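Local coordinates for cobalamin biosynthesis protein CobN (Mycobacterium tuberculosis, PDB 7C6O) that probably catalyses, as the large subunit of the ATP-dependent cobaltochelatase, the insertion of cobalt into the corrin ring during cobalamin biosynthesis, at residues 387-392 with 702-707; 611-616 with 802-807; 868-873 with 1094-1099. All blocks are in the same frame, centred on the assembly; numbering follows the deposited sequence. Where two conformers were deposited one is given.

Interaction 1. Residues 387-392 with 702-707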
ATOM      1  N   VAL A 387      -9.917  -4.012  10.114  1.00 27.21           N
ATOM      2  CA  VAL A 387     -10.964  -3.439   9.281  1.00 25.26           C
ATOM      3  C   VAL A 387     -11.726  -4.548   8.569  1.00 27.07           C
ATOM      4  O   VAL A 387     -11.129  -5.414   7.914  1.00 24.98           O
ATOM      5  CB  VAL A 387     -10.362  -2.436   8.288  1.00 25.75           C
ATOM      6  CG1 VAL A 387     -11.398  -2.017   7.261  1.00 23.28           C
ATOM      7  CG2 VAL A 387      -9.843  -1.223   9.048  1.00 29.32           C
ATOM      8  N   GLY A 388     -13.052  -4.532   8.710  1.00 27.07           N
ATOM      9  CA  GLY A 388     -13.928  -5.506   8.089  1.00 28.09           C
ATOM     10  C   GLY A 388     -13.854  -6.911   8.644  1.00 24.18           C
ATOM     11  O   GLY A 388     -14.565  -7.792   8.145  1.00 20.23           O
ATOM     12  N   LEU A 389     -13.038  -7.155   9.665  1.00 18.12           N
ATOM     13  CA  LEU A 389     -12.746  -8.502  10.128  1.00 16.11           C
ATOM     14  C   LEU A 389     -13.226  -8.699  11.560  1.00 15.85           C
ATOM     15  O   LEU A 389     -13.018  -7.837  12.420  1.00 14.82           O
ATOM     16  CB  LEU A 389     -11.239  -8.784  10.040  1.00 14.66           C
ATOM     17  CG  LEU A 389     -10.754 -10.202  10.346  1.00 17.01           C
ATOM     18  CD1 LEU A 389     -11.177 -11.158   9.243  1.00 17.34           C
ATOM     19  CD2 LEU A 389      -9.240 -10.223  10.524  1.00 20.09           C
ATOM     20  N   ASP A 390     -13.867  -9.840  11.808  1.00 14.81           N
ATOM     21  CA  ASP A 390     -14.171 -10.288  13.168  1.00 14.69           C
ATOM     22  C   ASP A 390     -12.898 -10.924  13.714  1.00 15.15           C
ATOM     23  O   ASP A 390     -12.660 -12.125  13.566  1.00 10.45           O
ATOM     24  CB  ASP A 390     -15.347 -11.262  13.173  1.00 15.26           C
ATOM     25  CG  ASP A 390     -15.829 -11.609  14.580  1.00 17.95           C
ATOM     26  OD1 ASP A 390     -15.038 -11.525  15.544  1.00 16.93           O
ATOM     27  OD2 ASP A 390     -17.011 -11.986  14.719  1.00 16.30           O
ATOM     28  N   THR A 391     -12.067 -10.098  14.350  1.00 14.46           N
ATOM     29  CA  THR A 391     -10.773 -10.571  14.843  1.00 17.93           C
ATOM     30  C   THR A 391     -10.899 -11.676  15.885  1.00 18.71           C
ATOM     31  O   THR A 391     -10.166 -12.676  15.777  1.00 17.43           O
ATOM     32  CB  THR A 391      -9.969  -9.386  15.388  1.00 21.14           C
ATOM     33  OG1 THR A 391     -10.408  -8.180  14.752  1.00 27.29           O
ATOM     34  CG2 THR A 391      -8.484  -9.579  15.119  1.00 21.75           C
ATOM     35  N   PRO A 392     -11.766 -11.581  16.903  1.00 19.80           N
ATOM     36  CA  PRO A 392     -11.843 -12.689  17.871  1.00 19.03           C
ATOM     37  C   PRO A 392     -12.311 -13.995  17.257  1.00 18.19           C
ATOM     38  O   PRO A 392     -11.737 -15.051  17.553  1.00 17.85           O
ATOM     39  CB  PRO A 392     -12.830 -12.166  18.925  1.00 15.92           C
ATOM     40  CG  PRO A 392     -12.751 -10.681  18.808  1.00 17.01           C
ATOM     41  CD  PRO A 392     -12.585 -10.433  17.338  1.00 17.36           C
ATOM     42  N   HIS A 702     -16.305 -10.219   8.276  1.00 17.20           N
ATOM     43  CA  HIS A 702     -15.710 -11.426   7.726  1.00 16.08           C
ATOM     44  C   HIS A 702     -15.040 -12.232   8.830  1.00 14.88           C
ATOM     45  O   HIS A 702     -14.431 -11.674   9.746  1.00 17.16           O
ATOM     46  CB  HIS A 702     -14.691 -11.097   6.636  1.00 16.75           C
ATOM     47  CG  HIS A 702     -14.080 -12.312   6.009  1.00 16.04           C
ATOM     48  ND1 HIS A 702     -14.828 -13.247   5.323  1.00 16.65           N
ATOM     49  CD2 HIS A 702     -12.803 -12.758   5.981  1.00 17.00           C
ATOM     50  CE1 HIS A 702     -14.035 -14.212   4.892  1.00 17.43           C
ATOM     51  NE2 HIS A 702     -12.801 -13.941   5.279  1.00 15.23           N
ATOM     52  N   ILE A 703     -15.173 -13.552   8.741  1.00 13.14           N
ATOM     53  CA  ILE A 703     -14.453 -14.487   9.598  1.00 13.42           C
ATOM     54  C   ILE A 703     -13.472 -15.247   8.721  1.00 14.78           C
ATOM     55  O   ILE A 703     -13.859 -15.805   7.687  1.00 15.54           O
ATOM     56  CB  ILE A 703     -15.406 -15.447  10.329  1.00 15.68           C
ATOM     57  CG1 ILE A 703     -16.348 -14.672  11.249  1.00 17.71           C
ATOM     58  CG2 ILE A 703     -14.618 -16.476  11.135  1.00 17.37           C
ATOM     59  CD1 ILE A 703     -17.346 -15.557  11.966  1.00 17.51           C
ATOM     60  N   LEU A 704     -12.203 -15.249   9.126  1.00 14.45           N
ATOM     61  CA  LEU A 704     -11.141 -15.848   8.328  1.00 15.41           C
ATOM     62  C   LEU A 704     -11.495 -17.278   7.939  1.00 16.15           C
ATOM     63  O   LEU A 704     -11.865 -18.092   8.789  1.00 17.61           O
ATOM     64  CB  LEU A 704      -9.834 -15.817   9.125  1.00 17.48           C
ATOM     65  CG  LEU A 704      -8.518 -15.519   8.410  1.00 24.49           C
ATOM     66  CD1 LEU A 704      -8.622 -14.228   7.619  1.00 23.60           C
ATOM     67  CD2 LEU A 704      -7.394 -15.425   9.431  1.00 23.54           C
ATOM     68  N   GLY A 705     -11.410 -17.569   6.641  1.00 17.25           N
ATOM     69  CA  GLY A 705     -11.667 -18.899   6.129  1.00 19.03           C
ATOM     70  C   GLY A 705     -13.122 -19.253   5.915  1.00 22.55           C
ATOM     71  O   GLY A 705     -13.410 -20.380   5.491  1.00 22.73           O
ATOM     72  N   GLN A 706     -14.048 -18.337   6.176  1.00 22.00           N
ATOM     73  CA  GLN A 706     -15.481 -18.616   6.116  1.00 24.45           C
ATOM     74  C   GLN A 706     -16.061 -17.959   4.866  1.00 25.30           C
ATOM     75  O   GLN A 706     -16.310 -16.750   4.846  1.00 21.81           O
ATOM     76  CB  GLN A 706     -16.170 -18.119   7.385  1.00 27.04           C
ATOM     77  CG  GLN A 706     -17.676 -18.273   7.398  1.00 35.32           C
ATOM     78  CD  GLN A 706     -18.281 -17.794   8.702  1.00 40.03           C
ATOM     79  OE1 GLN A 706     -19.019 -16.808   8.733  1.00 43.64           O
ATOM     80  NE2 GLN A 706     -17.963 -18.487   9.789  1.00 39.36           N
ATOM     81  N   ASN A 707     -16.267 -18.757   3.815  1.00 28.58           N
ATOM     82  CA  ASN A 707     -16.860 -18.213   2.602  0.58 29.25           C
ATOM     83  C   ASN A 707     -18.369 -18.045   2.785  1.00 28.92           C
ATOM     84  O   ASN A 707     -19.025 -18.912   3.366  1.00 27.36           O
ATOM     85  CB  ASN A 707     -16.574 -19.118   1.403  0.58 29.20           C
ATOM     86  CG  ASN A 707     -16.925 -20.570   1.666  0.58 29.92           C
ATOM     87  OD1 ASN A 707     -16.530 -21.142   2.683  0.58 28.96           O
ATOM     88  ND2 ASN A 707     -17.676 -21.171   0.751  0.58 29.27           N
TER

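Interaction 2. Residues 611-616 with 802-807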
ATOM      1  N   ASP A 611      -4.367 -12.540   2.084  1.00 14.68           N
ATOM      2  CA  ASP A 611      -5.465 -11.590   2.082  1.00 12.64           C
ATOM      3  C   ASP A 611      -6.791 -12.308   2.309  1.00 13.53           C
ATOM      4  O   ASP A 611      -6.919 -13.517   2.099  1.00 17.21           O
ATOM      5  CB  ASP A 611      -5.478 -10.735   0.805  1.00 14.45           C
ATOM      6  CG  ASP A 611      -5.705 -11.529  -0.471  1.00 17.13           C
ATOM      7  OD1 ASP A 611      -6.019 -12.732  -0.424  1.00 16.63           O
ATOM      8  OD2 ASP A 611      -5.561 -10.912  -1.550  1.00 18.79           O
ATOM      9  N   HIS A 612      -7.772 -11.553   2.799  1.00 12.55           N
ATOM     10  CA  HIS A 612      -9.050 -12.127   3.179  1.00 12.67           C
ATOM     11  C   HIS A 612     -10.195 -11.316   2.590  1.00 13.14           C
ATOM     12  O   HIS A 612     -10.039 -10.158   2.193  1.00 12.05           O
ATOM     13  CB  HIS A 612      -9.201 -12.245   4.712  1.00 11.89           C
ATOM     14  CG  HIS A 612      -9.303 -10.934   5.433  1.00 12.27           C
ATOM     15  ND1 HIS A 612     -10.441 -10.155   5.410  1.00 15.12           N
ATOM     16  CD2 HIS A 612      -8.421 -10.285   6.229  1.00 14.53           C
ATOM     17  CE1 HIS A 612     -10.248  -9.073   6.145  1.00 13.16           C
ATOM     18  NE2 HIS A 612      -9.031  -9.128   6.654  1.00 13.16           N
ATOM     19  N   LEU A 613     -11.358 -11.958   2.549  1.00 12.31           N
ATOM     20  CA  LEU A 613     -12.518 -11.411   1.870  1.00 14.23           C
ATOM     21  C   LEU A 613     -13.034 -10.159   2.577  1.00 14.24           C
ATOM     22  O   LEU A 613     -12.817  -9.943   3.772  1.00 12.59           O
ATOM     23  CB  LEU A 613     -13.619 -12.470   1.794  1.00 12.23           C
ATOM     24  CG  LEU A 613     -14.800 -12.205   0.860  1.00 15.57           C
ATOM     25  CD1 LEU A 613     -14.327 -12.040  -0.576  1.00 16.71           C
ATOM     26  CD2 LEU A 613     -15.816 -13.327   0.969  1.00 16.40           C
ATOM     27  N   ILE A 614     -13.718  -9.321   1.804  1.00 13.76           N
ATOM     28  CA  ILE A 614     -14.443  -8.166   2.327  1.00 12.37           C
ATOM     29  C   ILE A 614     -15.560  -8.663   3.240  1.00 15.92           C
ATOM     30  O   ILE A 614     -15.966  -9.831   3.138  1.00 14.23           O
ATOM     31  CB  ILE A 614     -15.000  -7.307   1.182  1.00 13.50           C
ATOM     32  CG1 ILE A 614     -16.034  -8.101   0.380  1.00 14.83           C
ATOM     33  CG2 ILE A 614     -13.864  -6.828   0.283  1.00 12.79           C
ATOM     34  CD1 ILE A 614     -16.865  -7.253  -0.561  1.00 14.15           C
ATOM     35  N   PRO A 615     -16.082  -7.835   4.140  1.00 14.43           N
ATOM     36  CA  PRO A 615     -17.236  -8.250   4.946  1.00 15.82           C
ATOM     37  C   PRO A 615     -18.431  -8.552   4.060  1.00 15.00           C
ATOM     38  O   PRO A 615     -18.491  -8.097   2.907  1.00 17.61           O
ATOM     39  CB  PRO A 615     -17.502  -7.030   5.846  1.00 16.20           C
ATOM     40  CG  PRO A 615     -16.816  -5.886   5.170  1.00 15.81           C
ATOM     41  CD  PRO A 615     -15.621  -6.480   4.493  1.00 14.39           C
ATOM     42  N   PRO A 616     -19.396  -9.327   4.550  1.00 14.63           N
ATOM     43  CA  PRO A 616     -20.633  -9.509   3.787  1.00 16.53           C
ATOM     44  C   PRO A 616     -21.319  -8.166   3.579  1.00 17.08           C
ATOM     45  O   PRO A 616     -21.321  -7.309   4.465  1.00 17.44           O
ATOM     46  CB  PRO A 616     -21.464 -10.446   4.673  1.00 18.14           C
ATOM     47  CG  PRO A 616     -20.932 -10.235   6.048  1.00 18.08           C
ATOM     48  CD  PRO A 616     -19.459  -9.977   5.870  1.00 15.53           C
ATOM     49  N   ALA A 802     -15.203 -18.956  -3.862  1.00 27.69           N
ATOM     50  CA  ALA A 802     -14.967 -20.205  -3.146  1.00 27.95           C
ATOM     51  C   ALA A 802     -13.562 -20.286  -2.566  1.00 25.90           C
ATOM     52  O   ALA A 802     -13.345 -21.023  -1.597  1.00 27.68           O
ATOM     53  CB  ALA A 802     -15.220 -21.398  -4.071  1.00 28.35           C
ATOM     54  N   GLY A 803     -12.606 -19.541  -3.127  1.00 22.34           N
ATOM     55  CA  GLY A 803     -11.252 -19.538  -2.601  1.00 19.97           C
ATOM     56  C   GLY A 803     -11.139 -18.971  -1.201  1.00 19.93           C
ATOM     57  O   GLY A 803     -10.118 -19.180  -0.538  1.00 20.09           O
ATOM     58  N   THR A 804     -12.169 -18.257  -0.736  1.00 18.09           N
ATOM     59  CA  THR A 804     -12.158 -17.712   0.618  1.00 17.83           C
ATOM     60  C   THR A 804     -12.004 -18.809   1.665  1.00 20.20           C
ATOM     61  O   THR A 804     -11.394 -18.583   2.716  1.00 18.19           O
ATOM     62  CB  THR A 804     -13.439 -16.908   0.856  1.00 19.84           C
ATOM     63  OG1 THR A 804     -13.438 -15.755   0.006  1.00 25.23           O
ATOM     64  CG2 THR A 804     -13.550 -16.461   2.306  1.00 16.61           C
ATOM     65  N   ALA A 805     -12.527 -20.006   1.391  1.00 20.41           N
ATOM     66  CA  ALA A 805     -12.427 -21.104   2.344  1.00 19.11           C
ATOM     67  C   ALA A 805     -11.000 -21.606   2.537  1.00 20.23           C
ATOM     68  O   ALA A 805     -10.781 -22.449   3.414  1.00 21.01           O
ATOM     69  CB  ALA A 805     -13.324 -22.262   1.901  1.00 21.58           C
ATOM     70  N   THR A 806     -10.033 -21.118   1.757  1.00 19.95           N
ATOM     71  CA  THR A 806      -8.640 -21.528   1.889  1.00 19.56           C
ATOM     72  C   THR A 806      -7.799 -20.544   2.693  1.00 19.70           C
ATOM     73  O   THR A 806      -6.588 -20.751   2.819  1.00 19.66           O
ATOM     74  CB  THR A 806      -7.997 -21.716   0.507  1.00 18.60           C
ATOM     75  OG1 THR A 806      -7.723 -20.435  -0.077  1.00 18.73           O
ATOM     76  CG2 THR A 806      -8.919 -22.498  -0.418  1.00 22.74           C
ATOM     77  N   GLU A 807      -8.407 -19.487   3.240  1.00 15.75           N
ATOM     78  CA  GLU A 807      -7.635 -18.430   3.890  1.00 17.84           C
ATOM     79  C   GLU A 807      -6.840 -18.962   5.076  1.00 15.17           C
ATOM     80  O   GLU A 807      -5.659 -18.638   5.245  1.00 15.12           O
ATOM     81  CB  GLU A 807      -8.565 -17.301   4.333  1.00 15.25           C
ATOM     82  CG  GLU A 807      -9.059 -16.421   3.199  1.00 16.48           C
ATOM     83  CD  GLU A 807     -10.218 -15.536   3.616  1.00 16.53           C
ATOM     84  OE1 GLU A 807     -10.656 -15.633   4.785  1.00 14.30           O
ATOM     85  OE2 GLU A 807     -10.694 -14.749   2.773  1.00 16.08           O
TER

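Interaction 3. Residues 868-873 with 1094-1099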
ATOM      1  N   ALA A 868     -18.404  21.991 -10.927  1.00 22.88           N
ATOM      2  CA  ALA A 868     -19.815  22.275 -11.167  1.00 24.56           C
ATOM      3  C   ALA A 868     -20.563  22.512  -9.861  1.00 22.55           C
ATOM      4  O   ALA A 868     -21.379  23.435  -9.763  1.00 25.71           O
ATOM      5  CB  ALA A 868     -20.457  21.130 -11.952  1.00 23.26           C
ATOM      6  N   ARG A 869     -20.293  21.690  -8.844  1.00 21.12           N
ATOM      7  CA  ARG A 869     -20.964  21.856  -7.558  1.00 20.76           C
ATOM      8  C   ARG A 869     -20.622  23.202  -6.934  1.00 21.21           C
ATOM      9  O   ARG A 869     -21.506  23.923  -6.456  1.00 20.02           O
ATOM     10  CB  ARG A 869     -20.584  20.714  -6.613  1.00 21.45           C
ATOM     11  CG  ARG A 869     -21.295  20.759  -5.265  1.00 25.30           C
ATOM     12  CD  ARG A 869     -22.798  20.566  -5.426  1.00 29.50           C
ATOM     13  NE  ARG A 869     -23.527  20.773  -4.177  1.00 32.98           N
ATOM     14  CZ  ARG A 869     -23.968  19.795  -3.391  1.00 33.76           C
ATOM     15  NH1 ARG A 869     -23.759  18.527  -3.719  1.00 31.73           N
ATOM     16  NH2 ARG A 869     -24.625  20.086  -2.276  1.00 36.98           N
ATOM     17  N   TYR A 870     -19.336  23.561  -6.930  1.00 19.03           N
ATOM     18  CA  TYR A 870     -18.922  24.816  -6.309  1.00 21.21           C
ATOM     19  C   TYR A 870     -19.520  26.011  -7.039  1.00 21.33           C
ATOM     20  O   TYR A 870     -20.054  26.934  -6.412  1.00 25.24           O
ATOM     21  CB  TYR A 870     -17.398  24.915  -6.280  1.00 20.87           C
ATOM     22  CG  TYR A 870     -16.893  26.070  -5.448  1.00 22.53           C
ATOM     23  CD1 TYR A 870     -16.702  27.329  -6.006  1.00 22.62           C
ATOM     24  CD2 TYR A 870     -16.629  25.907  -4.096  1.00 22.36           C
ATOM     25  CE1 TYR A 870     -16.245  28.388  -5.241  1.00 23.89           C
ATOM     26  CE2 TYR A 870     -16.167  26.955  -3.327  1.00 24.07           C
ATOM     27  CZ  TYR A 870     -15.980  28.193  -3.903  1.00 24.17           C
ATOM     28  OH  TYR A 870     -15.524  29.236  -3.132  1.00 26.31           O
ATOM     29  N   ARG A 871     -19.436  26.011  -8.371  1.00 23.01           N
ATOM     30  CA  ARG A 871     -19.953  27.135  -9.143  1.00 25.54           C
ATOM     31  C   ARG A 871     -21.467  27.246  -9.010  1.00 29.31           C
ATOM     32  O   ARG A 871     -22.012  28.356  -8.977  1.00 28.32           O
ATOM     33  CB  ARG A 871     -19.531  26.994 -10.606  1.00 27.43           C
ATOM     34  CG  ARG A 871     -19.811  28.219 -11.462  0.62 32.94           C
ATOM     35  CD  ARG A 871     -19.000  28.194 -12.750  1.00 36.66           C
ATOM     36  NE  ARG A 871     -19.424  29.235 -13.682  0.86 41.64           N
ATOM     37  CZ  ARG A 871     -18.962  30.482 -13.678  0.54 46.64           C
ATOM     38  NH1 ARG A 871     -18.053  30.854 -12.787  0.91 47.74           N
ATOM     39  NH2 ARG A 871     -19.410  31.359 -14.566  0.83 49.52           N
ATOM     40  N   ASP A 872     -22.162  26.107  -8.910  1.00 31.88           N
ATOM     41  CA  ASP A 872     -23.607  26.136  -8.697  1.00 37.32           C
ATOM     42  C   ASP A 872     -23.961  26.829  -7.387  1.00 38.17           C
ATOM     43  O   ASP A 872     -24.968  27.543  -7.308  1.00 39.45           O
ATOM     44  CB  ASP A 872     -24.173  24.715  -8.710  1.00 41.57           C
ATOM     45  CG  ASP A 872     -24.339  24.162 -10.111  1.00 47.98           C
ATOM     46  OD1 ASP A 872     -24.127  24.917 -11.085  1.00 50.20           O
ATOM     47  OD2 ASP A 872     -24.681  22.968 -10.237  1.00 50.61           O
ATOM     48  N   GLU A 873     -23.151  26.629  -6.349  1.00 38.67           N
ATOM     49  CA  GLU A 873     -23.448  27.204  -5.044  1.00 41.61           C
ATOM     50  C   GLU A 873     -22.951  28.636  -4.891  1.00 41.13           C
ATOM     51  O   GLU A 873     -23.607  29.437  -4.215  1.00 42.53           O
ATOM     52  CB  GLU A 873     -22.841  26.336  -3.934  1.00 47.42           C
ATOM     53  CG  GLU A 873     -23.138  26.845  -2.531  1.00 56.27           C
ATOM     54  CD  GLU A 873     -23.161  25.742  -1.494  1.00 64.64           C
ATOM     55  OE1 GLU A 873     -22.983  24.564  -1.870  1.00 67.29           O
ATOM     56  OE2 GLU A 873     -23.363  26.056  -0.300  1.00 67.33           O
ATOM     57  N   ALA A1094     -15.320  25.314   2.014  1.00 17.99           N
ATOM     58  CA  ALA A1094     -16.251  24.270   1.619  1.00 17.62           C
ATOM     59  C   ALA A1094     -15.569  22.914   1.767  1.00 18.87           C
ATOM     60  O   ALA A1094     -14.357  22.780   1.578  1.00 18.12           O
ATOM     61  CB  ALA A1094     -16.724  24.483   0.180  1.00 14.00           C
ATOM     62  N   ALA A1095     -16.349  21.906   2.145  1.00 16.34           N
ATOM     63  CA  ALA A1095     -15.828  20.556   2.345  1.00 14.31           C
ATOM     64  C   ALA A1095     -16.661  19.604   1.500  1.00 14.86           C
ATOM     65  O   ALA A1095     -17.846  19.398   1.780  1.00 15.34           O
ATOM     66  CB  ALA A1095     -15.861  20.162   3.822  1.00 15.24           C
ATOM     67  N   TYR A1096     -16.051  19.041   0.462  1.00 14.26           N
ATOM     68  CA  TYR A1096     -16.740  18.165  -0.473  1.00 15.74           C
ATOM     69  C   TYR A1096     -16.201  16.745  -0.378  1.00 15.37           C
ATOM     70  O   TYR A1096     -15.025  16.526  -0.074  1.00 12.52           O
ATOM     71  CB  TYR A1096     -16.582  18.642  -1.922  1.00 13.22           C
ATOM     72  CG  TYR A1096     -17.320  19.911  -2.283  1.00 11.40           C
ATOM     73  CD1 TYR A1096     -18.129  20.566  -1.363  1.00 13.32           C
ATOM     74  CD2 TYR A1096     -17.211  20.448  -3.561  1.00 15.06           C
ATOM     75  CE1 TYR A1096     -18.803  21.727  -1.705  1.00 16.13           C
ATOM     76  CE2 TYR A1096     -17.878  21.608  -3.910  1.00 16.91           C
ATOM     77  CZ  TYR A1096     -18.672  22.242  -2.981  1.00 18.59           C
ATOM     78  OH  TYR A1096     -19.334  23.396  -3.334  1.00 21.44           O
ATOM     79  N   ILE A1097     -17.076  15.787  -0.669  1.00 16.18           N
ATOM     80  CA  ILE A1097     -16.716  14.384  -0.834  1.00 14.90           C
ATOM     81  C   ILE A1097     -16.912  14.031  -2.302  1.00 14.33           C
ATOM     82  O   ILE A1097     -18.016  14.181  -2.840  1.00 15.79           O
ATOM     83  CB  ILE A1097     -17.562  13.467   0.063  1.00 14.59           C
ATOM     84  CG1 ILE A1097     -17.188  13.648   1.536  1.00 14.69           C
ATOM     85  CG2 ILE A1097     -17.415  12.012  -0.364  1.00 15.57           C
ATOM     86  CD1 ILE A1097     -15.798  13.168   1.877  1.00 15.03           C
ATOM     87  N   GLY A1098     -15.847  13.575  -2.953  1.00 12.33           N
ATOM     88  CA  GLY A1098     -15.980  13.050  -4.298  1.00 12.79           C
ATOM     89  C   GLY A1098     -16.254  11.560  -4.264  1.00 16.67           C
ATOM     90  O   GLY A1098     -15.446  10.793  -3.735  1.00 16.75           O
ATOM     91  N   ASP A1099     -17.389  11.131  -4.807  1.00 15.61           N
ATOM     92  CA  ASP A1099     -17.794   9.728  -4.762  1.00 14.83           C
ATOM     93  C   ASP A1099     -17.346   9.060  -6.057  1.00 14.66           C
ATOM     94  O   ASP A1099     -17.998   9.196  -7.096  1.00 19.20           O
ATOM     95  CB  ASP A1099     -19.302   9.606  -4.554  1.00 13.86           C
ATOM     96  CG  ASP A1099     -19.755   8.168  -4.329  1.00 17.13           C
ATOM     97  OD1 ASP A1099     -18.938   7.237  -4.496  1.00 18.30           O
ATOM     98  OD2 ASP A1099     -20.939   7.969  -3.979  1.00 16.83           O
TER

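Interaction 1. Residues 387-392 with 702-707
Leu-389 and His-702 form a single beta bridge between two loops; Gly-388 and Asp-390 supply its bonding atoms. One loop leads into helix 391-405. The other lies between strand 696-698 and helix 710-722. The contact is buried, and two backbone bonds hold it. His-702 N donates to Gly-388 O at 3.0 Å. Asp-390 N donates to His-702 O at 2.8 Å.

The side chain of Leu-389 lies beside this backbone bridge. Its CG stands anti to the backbone N (chi1 -174°), and CD1 reaches across to the other loop. Leu-389 CD1 lies 3.3 Å from His-702 O and 4.0 Å from CD2 of the His-702 ring, which it approaches obliquely. Leu-389 CD1 also packs on Leu-704 CD1 at 4.3 Å. Asp-390 CB rests against Ile-703 CG1 at 4.0 Å. The carboxylate of Asp-390 turns to other partners. OD1 caps the new helix at Ala-393 N, and OD2 bonds to His-1135 ND1. From Ile-703 the chain makes a type II turn, closed by Gln-706 N to Ile-703 O.

The bridge holds the backbone of His-702, while Leu-389 CD1 touches its ring and Glu-807 takes its NE2. The ring also lies nearly parallel to that of His-612. Both backbone polar atoms of His-702 are satisfied here, so its imidazole is carried on a firmly held main chain.

Interaction 2. Residues 611-616 with 802-807
Glu-807 reaches Leu-613 with CG anti to its own carbonyl carbon (chi1 -75°) and an extended chain beyond. This carries the carboxylate to the backbone at the end of strand 608-612. Glu-807 OE2 accepts from Leu-613 N at 2.9 Å. The bond is bent, at 138°, and the donor meets the syn side of OE2 from 31° out of the carboxylate plane. Glu-807 OE2 also lies close to His-612 CA, at 3.1 Å. Further back along the chain, Glu-807 CG touches Asp-611 O at 3.8 Å.

Leu-613 turns its side chain to Thr-804. The two cross at about a right angle. Leu-613 CD2 comes within 3.5 Å of Thr-804 OG1, and Leu-613 CB lies 4.0 Å from Thr-804 CG2. The Thr-804 hydroxyl has its polar partners in Leu-801 O and Thr-838 OG1. His-612 sends its ring the other way. His-612 ND1 donates to Leu-613 O at 2.9 Å, near the ring plane, which fixes the ring's rotation.

Four bonds grip the two carboxylate oxygens of Glu-807. OE2 is bonded to Leu-613 N and Thr-838 OG1, and OE1 to His-702 NE2 and Gly-705 N. The contact joins the end of strand 608-612, paired with strand 586-591, to the 3-10 turn between helices 784-801 and 807-815, while Leu-716 of helix 710-722 packs on Leu-613.

Interaction 3. Residues 868-873 with 1094-1099
Helix 853-874 packs on a mixed beta sheet through Tyr-1096, whose side chain rises from strand 1094-1099 to the helix. It is a helix-on-sheet contact. The short segments run at 143° to each other, and their axes come no nearer than 10.9 Å.

Tyr-1096 reaches between Arg-869 and Tyr-870. Tyr-1096 OH lies against the helix backbone, 3.3 Å from Tyr-870 CA. The N of Tyr-870 sits at the edge of the Tyr-1096 ring, near its plane. Tyr-1096 CE2 also packs on Tyr-870 CB at 4.1 Å. The two tyrosine side chains cross at about a right angle, and Tyr-1096 OH approaches Tyr-870 CD2 at 3.8 Å.

Arg-869 contributes its aliphatic part. Arg-869 CG, anti to the backbone N (chi1 -177°), lies 3.8 Å from Tyr-1096 CE2 in an oblique approach. A bend at chi2 then turns the chain, and the guanidinium forms a salt bridge with Glu-1113. Its plane is 33° from that of the Tyr-1096 ring. Ala-1094 completes the contact: Ala-1094 CB meets the edge of the Tyr-870 ring, 4.3 Å from Tyr-870 CE2. The contact therefore rests on packing, with the charged end of Arg-869 directed to its partner outside.

Strand 1094-1099 lies between its parallel neighbour 1056-1061 and the antiparallel strand 1107-1110. Val-1056 touches both tyrosines, and Thr-1108 and Thr-1110 of strand 1107-1110 border Tyr-1096. Helix 1072-1089 packs against Ala-1095 and Ile-1097 of the same strand.

Interactions 1 and 2 form one buried cluster, with centres 8 Å apart. Along the chain their segments alternate, so the two contacts interlock four distant pieces of sequence. Glu-807 is the joint between them. Glu-807 OE1 lies 2.8 Å from His-702 NE2 and also 2.8 Å from Gly-705 N, both probable hydrogen bonds. His-702 CE1 packs on Thr-804 CG2 at 3.5 Å. Interaction 3 stands apart and lies on a different sheet from strand 608-612 of interaction 2. Its centre is 36 Å from that of interaction 1 and 37 Å from that of interaction 2. Its nearest atoms are about 17 Å and 15 Å from theirs. None of the three contacts includes a ligand of the sodium ion, which is bound at Asp-125 and Ser-127.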